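Local coordinates for glycosyl hydrolases family 31 family protein (Aspergillus niger, PDB 6DRU), which catalyses the release of alpha-xylose from the non-reducing terminal glucose of xyloglucan oligosaccharides, as a family 31 glycoside hydrolase, at residues G450-T455 / R478-I483; S461-V466 / W510-V515; W547-P552 / Y593-Y598. All blocks are in the same frame, centred on the assembly; numbering follows the deposited sequence.

Interaction 1: G450-T455 / R478-I483; sequences GFRNAT and RFCSMI. With NAG (2-acetamido-2-deoxy-beta-D-glucopyranose), chain M.
A disulfide sulfur lies beside an arginine head: Cys480 SG comes within 3.3 Å of Arg452 NH2, approaching the guanidinium obliquely, and no hydrogen bond crosses directly from one segment to the other. The same nitrogen reaches the second segment through water instead. Arg452 NH2 donates to a water 2.8 Å away, held at the edge of the guanidinium and in its plane, and that water donates to Arg478 O at 2.9 Å. The aliphatic part of Arg452 turns sharply at its second torsion (chi2 -61°) and then runs extended, carrying the head along the flank of Cys480. Its orientation is fixed from several directions: NE forms a salt bridge with Glu448, NH1 bonds to Ala462 O and NH2 also to Ser461 O. Glu448 serves both sides, since its other carboxylate oxygen accepts the backbone N-H of Cys480. Cys480 itself is the centre of an inverse gamma turn, marked by a weak Ser481 N to Phe479 O bond, from which strand 481-484 departs; its SG is tied to Cys463. The apolar part of the contact is slight, Phe451 CD2 lying 4.5 Å from Cys480 CB. Asn453, the residue after Arg452, takes no part in the contact with 478-483. Its ND2 carries the first sugar of an N-glycan, bonded to NAG C1 at 1.5 Å, within the sequon Asn453-Ala454-Thr455. The contact, burying 130 Å² in all, joins the C-terminal part of helix 439-455 to the start of strand 481-484, the arrangement of a (beta/alpha)8 TIM barrel, where the C-terminal end of an outer helix packs near the N-terminal ends of the strands.

Interaction 2: S461-V466 / W510-V515; sequences SACDHV and WGWWTV
At the N-terminal end of the barrel strands, the loop leading into strand 467-469 meets the turn before strand 513-514, with Cys463 and Val466 converging on the indole of Trp512. Both touch the far end of its six-membered ring. Cys463 SG stands 4.0 Å from Trp512 CH2, and Val466 CG1 lies 4.2 Å from the adjoining atom, Trp512 CZ3. The sulfur sits 5.3 Å from the centroid of that Trp512 ring and 72° off the ring normal, an oblique sulfur-aromatic contact. Cys463 SG belongs to the disulfide with Cys480, so the indole abuts a covalent cross-link. The valine methyl also arrives obliquely. CG of Trp512 is anti to its own carbonyl carbon (chi1 -59°), which sends the indole from the backbone across to the opposing loop. Trp512 is the centre of an inverse gamma turn, with a weak bond of 2.9 Å from Trp513 N to Gly511 O. Met482, from the strand lying between the two, touches both Val466 and Trp512, while Phe603 meets the indole edge-to-face and Phe553 at about 60°. Only 94 Å² is buried between the segments, but all three touching residues are buried. Such apolar clustering at the starts of parallel strands 467-469 and 513-514, with Met482 of the intervening strand 481-484, is consistent with the N-terminal floor of a TIM barrel.

Interaction 3: W547-P552 / Y593-Y598; sequences WTTFLP and YQLGAY
Leu595 touches two neighbouring side chains, Phe550 and Thr549, with one methyl, CD1. The closer is the phenyl ring, with Phe550 CE1 3.9 Å from Leu595 CD1; the methyl approaches the ring obliquely, and the two side chains cross at about a right angle. Leu595 CD1 is also 4.3 Å from Thr549 CG2. The leucine conformation accounts for this reach: CG is anti to the carbonyl carbon, and a nearly extended second torsion (chi2 155°) carries CD1 outward from the backbone. Although the CB of Phe550 is directed past the other segment, the ring swings back far enough for CE1 to meet the leucine. Thr549 divides its two branches between tasks. At chi1 -45° its OG1 bonds to Ala546 O, one turn earlier in the chain, leaving the methyl CG2 to face the leucine. On the far flank of the same segment, Leu551 CD1 sits 3.9 Å above the plane of the Trp547 ring, over its centre. The backbone leaves helix 535-548 through a turn closed by a 2.9 Å bond from Phe550 N to Trp547 O. Arg592, just before the second segment, grips this exit by bonding to the carbonyl oxygens of Thr549, Leu551 and Pro552, and Tyr643 OH bonds to Phe550 O. Leu595 occupies the break between two helices: it is the first residue to leave helix 582-594 and the N-cap position of helix 596-609, where Gly596 N bonds to Tyr593 O at 3.2 Å. An apolar side chain at this helix break therefore packs against the connection from helix 535-548 to strand 554-555, an alpha-to-beta link of the TIM barrel.

Overall arrangement
From the N terminus, the chain runs through 450-455, 461-466, 478-483 and 510-515 in turn, so interactions 1 and 2 cross. Interaction 1 closes the loop containing strand 467-469; interaction 2 closes a longer one that includes strand 481-484 and helix 492-508. Besides the disulfide they share, Ile483 N and Trp512 O lie 2.8 Å apart, a probable hydrogen bond between neighbouring barrel strands. Interaction 3 follows in series, closing the stretch from helix 535-548 through strand 554-555 to helix 582-594. It touches interaction 2 where Pro552 packs on Gly511 and Trp513, and Leu551 on Trp513 and Val515, but not interaction 1, whose centre is about 22 Å away.

Interaction 1: G450-T455 / R478-I483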
loop_
_atom_site.group_PDB
_atom_site.type_symbol
_atom_site.label_atom_id
_atom_site.label_comp_id
_atom_site.label_asym_id
_atom_site.label_seq_id
_atom_site.Cartn_x
_atom_site.Cartn_y
_atom_site.Cartn_z
ATOM N N GLY A 450 -20.493 -17.875 27.418
ATOM C CA GLY A 450 -21.572 -18.849 27.460
ATOM C C GLY A 450 -21.610 -19.629 28.759
ATOM O O GLY A 450 -22.681 -19.844 29.332
ATOM N N PHE A 451 -20.445 -20.079 29.231
ATOM C CA PHE A 451 -20.372 -20.755 30.523
ATOM C C PHE A 451 -20.926 -19.872 31.632
ATOM O O PHE A 451 -21.823 -20.279 32.381
ATOM C CB PHE A 451 -18.925 -21.145 30.829
ATOM C CG PHE A 451 -18.468 -22.401 30.139
ATOM C CD1 PHE A 451 -19.382 -23.276 29.579
ATOM C CD2 PHE A 451 -17.118 -22.704 30.055
ATOM C CE1 PHE A 451 -18.957 -24.431 28.945
ATOM C CE2 PHE A 451 -16.687 -23.856 29.425
ATOM C CZ PHE A 451 -17.608 -24.720 28.869
ATOM N N ARG A 452 -20.402 -18.649 31.749
ATOM C CA ARG A 452 -20.808 -17.767 32.837
ATOM C C ARG A 452 -22.268 -17.350 32.718
ATOM O O ARG A 452 -22.909 -17.052 33.732
ATOM C CB ARG A 452 -19.902 -16.536 32.868
ATOM C CG ARG A 452 -18.437 -16.855 33.116
ATOM C CD ARG A 452 -18.243 -17.530 34.457
ATOM N NE ARG A 452 -16.835 -17.778 34.746
ATOM C CZ ARG A 452 -16.395 -18.354 35.860
ATOM N NH1 ARG A 452 -17.255 -18.743 36.791
ATOM N NH2 ARG A 452 -15.095 -18.541 36.044
ATOM N N ASN A 453 -22.817 -17.339 31.500
ATOM C CA ASN A 453 -24.215 -16.961 31.322
ATOM C C ASN A 453 -25.151 -18.072 31.782
ATOM O O ASN A 453 -26.188 -17.802 32.398
ATOM C CB ASN A 453 -24.485 -16.610 29.858
ATOM C CG ASN A 453 -25.904 -16.115 29.621
ATOM O OD1 ASN A 453 -26.695 -16.773 28.946
ATOM N ND2 ASN A 453 -26.229 -14.948 30.170
ATOM N N ALA A 454 -24.802 -19.325 31.490
ATOM C CA ALA A 454 -25.664 -20.438 31.870
ATOM C C ALA A 454 -25.691 -20.638 33.381
ATOM O O ALA A 454 -26.743 -20.949 33.951
ATOM C CB ALA A 454 -25.208 -21.718 31.167
ATOM N N THR A 455 -24.554 -20.459 34.045
ATOM C CA THR A 455 -24.438 -20.721 35.475
ATOM C C THR A 455 -24.719 -19.500 36.341
ATOM O O THR A 455 -24.682 -19.616 37.571
ATOM C CB THR A 455 -23.043 -21.267 35.803
ATOM O OG1 THR A 455 -22.051 -20.288 35.468
ATOM C CG2 THR A 455 -22.773 -22.546 35.019
ATOM N N ARG A 478 -7.402 -15.891 32.282
ATOM C CA ARG A 478 -8.622 -15.438 32.935
ATOM C C ARG A 478 -9.826 -16.314 32.615
ATOM O O ARG A 478 -10.875 -16.144 33.246
ATOM C CB ARG A 478 -8.925 -13.995 32.530
ATOM C CG ARG A 478 -9.463 -13.862 31.115
ATOM C CD ARG A 478 -9.673 -12.409 30.729
ATOM N NE ARG A 478 -8.408 -11.694 30.599
ATOM C CZ ARG A 478 -8.305 -10.416 30.249
ATOM N NH1 ARG A 478 -9.396 -9.706 29.992
ATOM N NH2 ARG A 478 -7.111 -9.848 30.155
ATOM N N PHE A 479 -9.707 -17.237 31.666
ATOM C CA PHE A 479 -10.829 -18.045 31.212
ATOM C C PHE A 479 -10.793 -19.434 31.839
ATOM O O PHE A 479 -9.734 -19.943 32.212
ATOM C CB PHE A 479 -10.820 -18.184 29.687
ATOM C CG PHE A 479 -10.809 -16.875 28.952
ATOM C CD1 PHE A 479 -11.882 -16.005 29.040
ATOM C CD2 PHE A 479 -9.733 -16.525 28.153
ATOM C CE1 PHE A 479 -11.876 -14.803 28.357
ATOM C CE2 PHE A 479 -9.722 -15.325 27.466
ATOM C CZ PHE A 479 -10.795 -14.463 27.569
ATOM N N CYS A 480 -11.974 -20.047 31.946
ATOM C CA CYS A 480 -12.074 -21.468 32.260
ATOM C C CYS A 480 -11.572 -22.275 31.069
ATOM O O CYS A 480 -12.340 -23.020 30.451
ATOM C CB CYS A 480 -13.516 -21.861 32.595
ATOM S SG CYS A 480 -14.274 -20.994 33.997
ATOM N N SER A 481 -10.291 -22.136 30.737
ATOM C CA SER A 481 -9.757 -22.672 29.495
ATOM C C SER A 481 -8.327 -23.138 29.720
ATOM O O SER A 481 -7.537 -22.446 30.366
ATOM C CB SER A 481 -9.801 -21.620 28.380
ATOM O OG SER A 481 -9.363 -22.162 27.146
ATOM N N MET A 482 -8.003 -24.312 29.181
ATOM C CA MET A 482 -6.669 -24.885 29.279
ATOM C C MET A 482 -6.037 -24.963 27.895
ATOM O O MET A 482 -6.717 -25.245 26.904
ATOM C CB MET A 482 -6.708 -26.275 29.925
ATOM C CG MET A 482 -7.479 -27.316 29.133
ATOM S SD MET A 482 -7.489 -28.938 29.918
ATOM C CE MET A 482 -8.865 -28.756 31.052
ATOM N N ILE A 483 -4.735 -24.703 27.834
ATOM C CA ILE A 483 -3.983 -24.708 26.585
ATOM C C ILE A 483 -3.237 -26.030 26.482
ATOM O O ILE A 483 -2.725 -26.544 27.484
ATOM C CB ILE A 483 -3.001 -23.519 26.535
ATOM C CG1 ILE A 483 -3.738 -22.194 26.748
ATOM C CG2 ILE A 483 -2.255 -23.489 25.212
ATOM C CD1 ILE A 483 -4.723 -21.858 25.664
HETATM C C1 NAG M . -27.608 -14.502 29.883
HETATM C C2 NAG M . -28.415 -13.619 30.817
HETATM C C3 NAG M . -29.883 -13.686 30.576
HETATM C C4 NAG M . -30.204 -13.578 29.101
HETATM C C5 NAG M . -29.373 -14.571 28.322
HETATM C C6 NAG M . -29.680 -14.442 26.848
HETATM C C7 NAG M . -28.379 -15.161 32.819
HETATM C C8 NAG M . -27.992 -15.338 34.271
HETATM N N2 NAG M . -28.104 -13.917 32.179
HETATM O O3 NAG M . -30.520 -12.663 31.306
HETATM O O4 NAG M . -31.571 -13.848 28.897
HETATM O O5 NAG M . -28.013 -14.297 28.551
HETATM O O6 NAG M . -28.848 -15.316 26.118
HETATM O O7 NAG M . -28.912 -16.088 32.237
HETATM O O HOH W 1 -13.323 -17.217 34.403
#

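Interaction 2: S461-V466 / W510-V515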
loop_
_atom_site.group_PDB
_atom_site.type_symbol
_atom_site.label_atom_id
_atom_site.label_comp_id
_atom_site.label_asym_id
_atom_site.label_seq_id
_atom_site.Cartn_x
_atom_site.Cartn_y
_atom_site.Cartn_z
ATOM N N SER A 461 -14.643 -16.398 39.118
ATOM C CA SER A 461 -15.111 -17.271 40.182
ATOM C C SER A 461 -14.893 -18.731 39.787
ATOM O O SER A 461 -14.343 -19.040 38.726
ATOM C CB SER A 461 -16.580 -16.993 40.494
ATOM O OG SER A 461 -17.416 -17.380 39.418
ATOM N N ALA A 462 -15.329 -19.642 40.653
ATOM C CA ALA A 462 -15.103 -21.064 40.421
ATOM C C ALA A 462 -15.780 -21.518 39.133
ATOM O O ALA A 462 -16.922 -21.149 38.846
ATOM C CB ALA A 462 -15.619 -21.881 41.605
ATOM N N CYS A 463 -15.062 -22.323 38.353
ATOM C CA CYS A 463 -15.593 -22.853 37.105
ATOM C C CYS A 463 -16.405 -24.113 37.363
ATOM O O CYS A 463 -16.060 -24.927 38.224
ATOM C CB CYS A 463 -14.463 -23.175 36.124
ATOM S SG CYS A 463 -13.400 -21.796 35.650
ATOM N N ASP A 464 -17.493 -24.265 36.614
ATOM C CA ASP A 464 -18.212 -25.532 36.570
ATOM C C ASP A 464 -17.766 -26.398 35.405
ATOM O O ASP A 464 -17.839 -27.629 35.488
ATOM C CB ASP A 464 -19.721 -25.288 36.466
ATOM C CG ASP A 464 -20.349 -24.929 37.797
ATOM O OD1 ASP A 464 -19.609 -24.824 38.799
ATOM O OD2 ASP A 464 -21.583 -24.748 37.838
ATOM N N HIS A 465 -17.300 -25.778 34.323
ATOM C CA HIS A 465 -16.879 -26.486 33.126
ATOM C C HIS A 465 -15.641 -25.802 32.565
ATOM O O HIS A 465 -15.303 -24.675 32.938
ATOM C CB HIS A 465 -18.007 -26.530 32.092
ATOM C CG HIS A 465 -19.340 -26.884 32.675
ATOM N ND1 HIS A 465 -19.708 -28.183 32.958
ATOM C CD2 HIS A 465 -20.382 -26.106 33.050
ATOM C CE1 HIS A 465 -20.926 -28.190 33.472
ATOM N NE2 HIS A 465 -21.357 -26.943 33.538
ATOM N N VAL A 466 -14.956 -26.495 31.655
ATOM C CA VAL A 466 -13.724 -26.002 31.054
ATOM C C VAL A 466 -13.834 -26.077 29.539
ATOM O O VAL A 466 -14.738 -26.699 28.982
ATOM C CB VAL A 466 -12.480 -26.779 31.532
ATOM C CG1 VAL A 466 -12.413 -26.812 33.044
ATOM C CG2 VAL A 466 -12.496 -28.188 30.963
ATOM N N TRP A 510 0.359 -18.429 31.937
ATOM C CA TRP A 510 -0.593 -19.501 31.672
ATOM C C TRP A 510 -0.274 -20.684 32.578
ATOM O O TRP A 510 0.823 -21.248 32.503
ATOM C CB TRP A 510 -0.546 -19.926 30.205
ATOM C CG TRP A 510 -0.709 -18.797 29.234
ATOM C CD1 TRP A 510 -1.246 -17.566 29.482
ATOM C CD2 TRP A 510 -0.324 -18.796 27.855
ATOM N NE1 TRP A 510 -1.219 -16.800 28.342
ATOM C CE2 TRP A 510 -0.659 -17.533 27.328
ATOM C CE3 TRP A 510 0.270 -19.743 27.014
ATOM C CZ2 TRP A 510 -0.420 -17.192 25.999
ATOM C CZ3 TRP A 510 0.507 -19.402 25.695
ATOM C CH2 TRP A 510 0.163 -18.137 25.202
ATOM N N GLY A 511 -1.234 -21.062 33.419
ATOM C CA GLY A 511 -1.047 -22.181 34.319
ATOM C C GLY A 511 -1.727 -23.446 33.842
ATOM O O GLY A 511 -1.204 -24.549 34.026
ATOM N N TRP A 512 -2.898 -23.300 33.220
ATOM C CA TRP A 512 -3.672 -24.444 32.737
ATOM C C TRP A 512 -3.075 -24.906 31.409
ATOM O O TRP A 512 -3.537 -24.555 30.321
ATOM C CB TRP A 512 -5.145 -24.080 32.593
ATOM C CG TRP A 512 -5.816 -23.606 33.860
ATOM C CD1 TRP A 512 -5.215 -23.085 34.973
ATOM C CD2 TRP A 512 -7.223 -23.619 34.136
ATOM N NE1 TRP A 512 -6.161 -22.769 35.918
ATOM C CE2 TRP A 512 -7.401 -23.088 35.431
ATOM C CE3 TRP A 512 -8.350 -24.026 33.415
ATOM C CZ2 TRP A 512 -8.659 -22.954 36.017
ATOM C CZ3 TRP A 512 -9.598 -23.892 33.999
ATOM C CH2 TRP A 512 -9.741 -23.360 35.286
ATOM N N TRP A 513 -2.026 -25.721 31.509
ATOM C CA TRP A 513 -1.282 -26.195 30.351
ATOM C C TRP A 513 -1.153 -27.711 30.412
ATOM O O TRP A 513 -1.081 -28.300 31.494
ATOM C CB TRP A 513 0.104 -25.545 30.285
ATOM C CG TRP A 513 0.914 -25.950 29.098
ATOM C CD1 TRP A 513 0.906 -25.371 27.863
ATOM C CD2 TRP A 513 1.859 -27.022 29.032
ATOM N NE1 TRP A 513 1.790 -26.017 27.030
ATOM C CE2 TRP A 513 2.386 -27.035 27.726
ATOM C CE3 TRP A 513 2.309 -27.973 29.952
ATOM C CZ2 TRP A 513 3.342 -27.962 27.318
ATOM C CZ3 TRP A 513 3.256 -28.892 29.546
ATOM C CH2 TRP A 513 3.765 -28.877 28.243
ATOM N N THR A 514 -1.124 -28.338 29.239
ATOM C CA THR A 514 -1.065 -29.793 29.151
ATOM C C THR A 514 -0.558 -30.188 27.767
ATOM O O THR A 514 -0.264 -29.335 26.926
ATOM C CB THR A 514 -2.435 -30.404 29.458
ATOM O OG1 THR A 514 -2.457 -31.779 29.056
ATOM C CG2 THR A 514 -3.535 -29.620 28.759
ATOM N N VAL A 515 -0.454 -31.500 27.537
ATOM C CA VAL A 515 0.048 -32.062 26.288
ATOM C C VAL A 515 -0.856 -33.215 25.867
ATOM O O VAL A 515 -1.811 -33.576 26.561
ATOM C CB VAL A 515 1.502 -32.563 26.410
ATOM C CG1 VAL A 515 2.473 -31.410 26.457
ATOM C CG2 VAL A 515 1.655 -33.460 27.629
#

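Interaction 3: W547-P552 / Y593-Y598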
loop_
_atom_site.group_PDB
_atom_site.type_symbol
_atom_site.label_atom_id
_atom_site.label_comp_id
_atom_site.label_asym_id
_atom_site.label_seq_id
_atom_site.Cartn_x
_atom_site.Cartn_y
_atom_site.Cartn_z
ATOM N N TRP A 547 4.462 -38.920 32.727
ATOM C CA TRP A 547 4.758 -37.501 32.903
ATOM C C TRP A 547 3.484 -36.680 33.045
ATOM O O TRP A 547 3.436 -35.730 33.835
ATOM C CB TRP A 547 5.598 -36.992 31.734
ATOM C CG TRP A 547 5.832 -35.514 31.771
ATOM C CD1 TRP A 547 6.158 -34.762 32.862
ATOM C CD2 TRP A 547 5.747 -34.604 30.669
ATOM N NE1 TRP A 547 6.288 -33.441 32.507
ATOM C CE2 TRP A 547 6.039 -33.317 31.165
ATOM C CE3 TRP A 547 5.454 -34.752 29.310
ATOM C CZ2 TRP A 547 6.046 -32.188 30.351
ATOM C CZ3 TRP A 547 5.462 -33.630 28.504
ATOM C CH2 TRP A 547 5.757 -32.365 29.026
ATOM N N THR A 548 2.440 -37.028 32.286
ATOM C CA THR A 548 1.199 -36.264 32.338
ATOM C C THR A 548 0.542 -36.322 33.710
ATOM O O THR A 548 -0.305 -35.475 34.012
ATOM C CB THR A 548 0.225 -36.769 31.273
ATOM O OG1 THR A 548 -0.198 -38.098 31.603
ATOM C CG2 THR A 548 0.895 -36.781 29.910
ATOM N N THR A 549 0.908 -37.300 34.543
ATOM C CA THR A 549 0.421 -37.318 35.919
ATOM C C THR A 549 0.867 -36.077 36.679
ATOM O O THR A 549 0.130 -35.572 37.534
ATOM C CB THR A 549 0.910 -38.577 36.638
ATOM O OG1 THR A 549 0.742 -39.715 35.783
ATOM C CG2 THR A 549 0.125 -38.794 37.927
ATOM N N PHE A 550 2.060 -35.570 36.376
ATOM C CA PHE A 550 2.604 -34.411 37.071
ATOM C C PHE A 550 2.583 -33.187 36.163
ATOM O O PHE A 550 3.593 -32.493 36.007
ATOM C CB PHE A 550 4.016 -34.719 37.569
ATOM C CG PHE A 550 4.087 -35.944 38.435
ATOM C CD1 PHE A 550 3.892 -35.852 39.803
ATOM C CD2 PHE A 550 4.330 -37.191 37.880
ATOM C CE1 PHE A 550 3.947 -36.976 40.601
ATOM C CE2 PHE A 550 4.387 -38.319 38.673
ATOM C CZ PHE A 550 4.195 -38.212 40.036
ATOM N N LEU A 551 1.430 -32.922 35.566
ATOM C CA LEU A 551 1.156 -31.757 34.741
ATOM C C LEU A 551 -0.142 -31.129 35.217
ATOM O O LEU A 551 -0.936 -31.778 35.905
ATOM C CB LEU A 551 1.044 -32.132 33.257
ATOM C CG LEU A 551 2.349 -32.420 32.523
ATOM C CD1 LEU A 551 2.071 -32.863 31.098
ATOM C CD2 LEU A 551 3.240 -31.189 32.540
ATOM N N PRO A 552 -0.375 -29.851 34.895
ATOM C CA PRO A 552 -1.608 -29.196 35.362
ATOM C C PRO A 552 -2.873 -29.956 35.010
ATOM O O PRO A 552 -3.829 -29.949 35.795
ATOM C CB PRO A 552 -1.553 -27.830 34.670
ATOM C CG PRO A 552 -0.094 -27.557 34.542
ATOM C CD PRO A 552 0.534 -28.893 34.235
ATOM N N TYR A 593 -5.374 -39.326 40.912
ATOM C CA TYR A 593 -6.460 -39.044 41.845
ATOM C C TYR A 593 -5.956 -38.935 43.278
ATOM O O TYR A 593 -6.560 -38.228 44.091
ATOM C CB TYR A 593 -7.542 -40.119 41.742
ATOM C CG TYR A 593 -8.339 -40.051 40.462
ATOM C CD1 TYR A 593 -9.319 -39.083 40.287
ATOM C CD2 TYR A 593 -8.112 -40.949 39.429
ATOM C CE1 TYR A 593 -10.050 -39.011 39.119
ATOM C CE2 TYR A 593 -8.838 -40.884 38.255
ATOM C CZ TYR A 593 -9.807 -39.912 38.106
ATOM O OH TYR A 593 -10.538 -39.839 36.942
ATOM N N GLN A 594 -4.859 -39.622 43.605
ATOM C CA GLN A 594 -4.293 -39.512 44.946
ATOM C C GLN A 594 -3.680 -38.139 45.183
ATOM O O GLN A 594 -3.611 -37.680 46.329
ATOM C CB GLN A 594 -3.252 -40.609 45.167
ATOM C CG GLN A 594 -2.829 -40.783 46.618
ATOM C CD GLN A 594 -1.813 -41.893 46.797
ATOM O OE1 GLN A 594 -1.461 -42.591 45.844
ATOM N NE2 GLN A 594 -1.335 -42.066 48.024
ATOM N N LEU A 595 -3.239 -37.468 44.119
ATOM C CA LEU A 595 -2.684 -36.127 44.207
ATOM C C LEU A 595 -3.756 -35.043 44.133
ATOM O O LEU A 595 -3.424 -33.873 43.910
ATOM C CB LEU A 595 -1.648 -35.912 43.100
ATOM C CG LEU A 595 -0.344 -36.705 43.207
ATOM C CD1 LEU A 595 0.289 -36.892 41.834
ATOM C CD2 LEU A 595 0.626 -36.019 44.160
ATOM N N GLY A 596 -5.028 -35.409 44.316
ATOM C CA GLY A 596 -6.106 -34.449 44.130
ATOM C C GLY A 596 -6.046 -33.280 45.096
ATOM O O GLY A 596 -6.276 -32.132 44.708
ATOM N N ALA A 597 -5.745 -33.555 46.367
ATOM C CA ALA A 597 -5.627 -32.476 47.342
ATOM C C ALA A 597 -4.468 -31.551 46.998
ATOM O O ALA A 597 -4.583 -30.324 47.112
ATOM C CB ALA A 597 -5.459 -33.052 48.749
ATOM N N TYR A 598 -3.338 -32.124 46.579
ATOM C CA TYR A 598 -2.194 -31.316 46.170
ATOM C C TYR A 598 -2.516 -30.498 44.925
ATOM O O TYR A 598 -2.141 -29.323 44.830
ATOM C CB TYR A 598 -0.992 -32.224 45.923
ATOM C CG TYR A 598 0.311 -31.508 45.662
ATOM C CD1 TYR A 598 0.995 -30.871 46.689
ATOM C CD2 TYR A 598 0.871 -31.491 44.392
ATOM C CE1 TYR A 598 2.194 -30.227 46.455
ATOM C CE2 TYR A 598 2.067 -30.850 44.148
ATOM C CZ TYR A 598 2.725 -30.220 45.182
ATOM O OH TYR A 598 3.919 -29.581 44.943
#